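Local coordinates for acetyltransferase, GNAT family (Colwellia psychrerythraea, PDB 3IWG), which probably transfers an acyl group, as expected of a GNAT-family acetyltransferase, at residues A[7-12]-A[44-49]. Residues are numbered along the deposited sequence; the frame is centred on the assembly and turned at random.
Sequences IKTIES and KHFGFY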
ATOM      1  N   ILE A   7     -21.309  19.325  18.590  1.00 37.66           N
ATOM      2  CA  ILE A   7     -20.367  18.693  17.670  1.00 37.12           C
ATOM      3  C   ILE A   7     -19.085  18.391  18.444  1.00 36.96           C
ATOM      4  O   ILE A   7     -18.594  19.239  19.201  1.00 36.29           O
ATOM      5  CB  ILE A   7     -20.070  19.578  16.444  1.00 36.90           C
ATOM      6  CG1 ILE A   7     -21.383  19.906  15.714  1.00 37.16           C
ATOM      7  CG2 ILE A   7     -19.051  18.893  15.522  1.00 35.01           C
ATOM      8  CD1 ILE A   7     -21.480  21.341  15.177  1.00 36.05           C
ATOM      9  N   LYS A   8     -18.570  17.172  18.266  1.00 36.99           N
ATOM     10  CA  LYS A   8     -17.334  16.727  18.921  1.00 37.22           C
ATOM     11  C   LYS A   8     -16.480  16.045  17.873  1.00 36.93           C
ATOM     12  O   LYS A   8     -16.976  15.399  16.970  1.00 36.77           O
ATOM     13  CB  LYS A   8     -17.592  15.720  20.065  1.00 37.44           C
ATOM     14  CG  LYS A   8     -18.028  16.277  21.417  1.00 38.47           C
ATOM     15  CD  LYS A   8     -18.015  15.160  22.549  1.00 40.05           C
ATOM     16  CE  LYS A   8     -19.163  15.377  23.616  1.00 40.77           C
ATOM     17  NZ  LYS A   8     -18.975  14.765  25.002  1.00 41.21           N
ATOM     18  N   THR A   9     -15.181  16.190  18.016  1.00 37.29           N
ATOM     19  CA  THR A   9     -14.232  15.561  17.133  1.00 37.35           C
ATOM     20  C   THR A   9     -14.306  14.048  17.488  1.00 37.68           C
ATOM     21  O   THR A   9     -14.652  13.689  18.613  1.00 37.42           O
ATOM     22  CB  THR A   9     -12.837  16.223  17.356  1.00 37.22           C
ATOM     23  OG1 THR A   9     -12.208  16.494  16.102  1.00 37.49           O
ATOM     24  CG2 THR A   9     -11.959  15.368  18.238  1.00 37.39           C
ATOM     25  N   ILE A  10     -14.055  13.165  16.528  1.00 37.91           N
ATOM     26  CA  ILE A  10     -14.104  11.723  16.800  1.00 38.43           C
ATOM     27  C   ILE A  10     -12.758  11.064  16.450  1.00 39.24           C
ATOM     28  O   ILE A  10     -12.328  11.143  15.304  1.00 39.74           O
ATOM     29  CB  ILE A  10     -15.214  11.080  15.980  1.00 37.99           C
ATOM     30  CG1 ILE A  10     -16.568  11.547  16.529  1.00 39.34           C
ATOM     31  CG2 ILE A  10     -15.068   9.552  15.922  1.00 36.01           C
ATOM     32  CD1 ILE A  10     -17.545  10.439  16.844  1.00 39.66           C
ATOM     33  N   GLU A  11     -12.096  10.409  17.402  1.00 39.73           N
ATOM     34  CA  GLU A  11     -10.789   9.784  17.066  1.00 40.19           C
ATOM     35  C   GLU A  11     -10.916   8.340  16.554  1.00 39.34           C
ATOM     36  O   GLU A  11     -10.245   7.957  15.553  1.00 39.42           O
ATOM     37  CB  GLU A  11      -9.802   9.853  18.232  1.00 40.71           C
ATOM     38  CG  GLU A  11      -8.982  11.161  18.262  1.00 42.35           C
ATOM     39  CD  GLU A  11      -9.788  12.354  18.790  1.00 42.71           C
ATOM     40  OE1 GLU A  11      -9.896  13.378  18.071  1.00 45.34           O
ATOM     41  OE2 GLU A  11     -10.310  12.263  19.912  1.00 40.52           O
ATOM     42  N   SER A  12     -11.771   7.558  17.219  1.00 37.27           N
ATOM     43  CA  SER A  12     -11.872   6.141  16.904  1.00 35.90           C
ATOM     44  C   SER A  12     -13.090   5.935  16.039  1.00 34.72           C
ATOM     45  O   SER A  12     -14.226   6.112  16.483  1.00 33.65           O
ATOM     46  CB  SER A  12     -11.929   5.279  18.179  1.00 35.94           C
ATOM     47  OG  SER A  12     -11.663   3.906  17.903  1.00 35.15           O
ATOM     48  N   LYS A  44     -11.219  13.939   8.483  1.00 25.94           N
ATOM     49  CA  LYS A  44     -11.492  14.235   9.889  0.50 25.77           C
ATOM     50  C   LYS A  44     -12.969  13.965  10.152  1.00 24.93           C
ATOM     51  O   LYS A  44     -13.808  14.305   9.331  1.00 26.29           O
ATOM     52  CB  LYS A  44     -11.168  15.697  10.218  0.50 25.84           C
ATOM     53  CG  LYS A  44      -9.753  16.137   9.861  0.50 26.91           C
ATOM     54  CD  LYS A  44      -8.711  15.585  10.861  0.50 29.18           C
ATOM     55  CE  LYS A  44      -7.295  16.088  10.563  0.50 29.01           C
ATOM     56  NZ  LYS A  44      -6.327  15.492  11.493  0.50 29.87           N
ATOM     57  N   HIS A  45     -13.282  13.364  11.285  1.00 23.55           N
ATOM     58  CA  HIS A  45     -14.650  12.987  11.576  1.00 22.96           C
ATOM     59  C   HIS A  45     -15.195  13.724  12.735  1.00 22.48           C
ATOM     60  O   HIS A  45     -14.491  13.982  13.672  1.00 23.32           O
ATOM     61  CB  HIS A  45     -14.761  11.506  11.824  1.00 22.29           C
ATOM     62  CG  HIS A  45     -14.629  10.698  10.578  1.00 21.58           C
ATOM     63  ND1 HIS A  45     -15.688  10.019  10.006  1.00 20.90           N
ATOM     64  CD2 HIS A  45     -13.554  10.448   9.796  1.00 21.40           C
ATOM     65  CE1 HIS A  45     -15.269   9.379   8.927  1.00 21.09           C
ATOM     66  NE2 HIS A  45     -13.978   9.623   8.772  1.00 22.63           N
ATOM     67  N   PHE A  46     -16.460  14.097  12.655  1.00 22.22           N
ATOM     68  CA  PHE A  46     -17.137  14.720  13.773  1.00 22.21           C
ATOM     69  C   PHE A  46     -18.423  13.985  14.012  1.00 22.03           C
ATOM     70  O   PHE A  46     -19.028  13.427  13.109  1.00 20.21           O
ATOM     71  CB  PHE A  46     -17.405  16.211  13.539  1.00 22.12           C
ATOM     72  CG  PHE A  46     -16.189  16.977  13.171  1.00 22.94           C
ATOM     73  CD1 PHE A  46     -15.445  17.627  14.124  1.00 23.59           C
ATOM     74  CD2 PHE A  46     -15.770  17.023  11.857  1.00 25.56           C
ATOM     75  CE1 PHE A  46     -14.293  18.311  13.770  1.00 26.04           C
ATOM     76  CE2 PHE A  46     -14.633  17.711  11.493  1.00 26.17           C
ATOM     77  CZ  PHE A  46     -13.892  18.358  12.440  1.00 25.80           C
ATOM     78  N   GLY A  47     -18.805  13.987  15.269  1.00 23.15           N
ATOM     79  CA  GLY A  47     -20.033  13.391  15.726  1.00 23.63           C
ATOM     80  C   GLY A  47     -20.968  14.465  16.228  1.00 24.48           C
ATOM     81  O   GLY A  47     -20.552  15.561  16.663  1.00 22.82           O
ATOM     82  N   PHE A  48     -22.243  14.116  16.118  1.00 26.19           N
ATOM     83  CA  PHE A  48     -23.331  14.968  16.463  1.00 27.81           C
ATOM     84  C   PHE A  48     -24.009  14.294  17.657  1.00 29.60           C
ATOM     85  O   PHE A  48     -24.425  13.122  17.614  1.00 29.02           O
ATOM     86  CB  PHE A  48     -24.302  15.093  15.288  1.00 28.06           C
ATOM     87  CG  PHE A  48     -23.671  15.583  13.994  1.00 27.67           C
ATOM     88  CD1 PHE A  48     -22.778  16.652  13.986  1.00 29.46           C
ATOM     89  CD2 PHE A  48     -24.021  15.011  12.774  1.00 26.22           C
ATOM     90  CE1 PHE A  48     -22.211  17.121  12.789  1.00 26.94           C
ATOM     91  CE2 PHE A  48     -23.470  15.487  11.581  1.00 27.69           C
ATOM     92  CZ  PHE A  48     -22.570  16.544  11.597  1.00 26.36           C
ATOM     93  N   TYR A  49     -24.103  15.056  18.733  1.00 31.74           N
ATOM     94  CA  TYR A  49     -24.475  14.530  20.025  1.00 33.09           C
ATOM     95  C   TYR A  49     -25.697  15.271  20.499  1.00 35.02           C
ATOM     96  O   TYR A  49     -25.694  16.501  20.648  1.00 34.78           O
ATOM     97  CB  TYR A  49     -23.339  14.703  21.016  1.00 32.93           C
ATOM     98  CG  TYR A  49     -22.170  13.789  20.773  1.00 32.45           C
ATOM     99  CD1 TYR A  49     -21.204  14.099  19.821  1.00 33.02           C
ATOM    100  CD2 TYR A  49     -22.028  12.610  21.489  1.00 33.11           C
ATOM    101  CE1 TYR A  49     -20.113  13.251  19.600  1.00 33.74           C
ATOM    102  CE2 TYR A  49     -20.942  11.763  21.283  1.00 33.42           C
ATOM    103  CZ  TYR A  49     -19.991  12.095  20.342  1.00 33.53           C
ATOM    104  OH  TYR A  49     -18.911  11.277  20.156  1.00 35.45           O
TER
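The antiparallel pairing that puts strand 6-9 at the edge of the N-terminal GNAT-like sheet, beside strand 44-50, illustrates how an edge strand sends its side chains to two unlike faces. Lys8 and Gly47 make the hydrogen-bonded pair: Gly47 N reaches Lys8 O at 2.9 Å, almost straight at 171°, and Lys8 N returns the bond to Gly47 O. One further backbone bond, Ile10 N to His45 O at 3.0 Å, is more bent (148°), the donor standing above the carbonyl plane. On the face of Ile7, Phe46 and Phe48, packed by helix 76-87 and the loop of Ile94, Ile7 splits its branches: chi1 of -57° sets CG1 beside the backbone N, at the edge of the Phe48 ring, and turns CG2 to Phe46 CB at 3.7 Å. Thr9 OG1 lies obliquely against Phe46 CE1. Replacing Phe46 by an alanine would keep the CB that meets Ile7 but probably leave a gap beside Thr9 and Ile94, where the ring had been. On the other face Gly47, lacking a side chain, lets Ile10 lie over the backbone, CG1 3.5 Å from Gly47 N and CD1 near Tyr49 OH. Beside it the Lys8 chain crosses the Tyr49 ring, CD 4.3 Å from the ring centroid in a CH-pi contact.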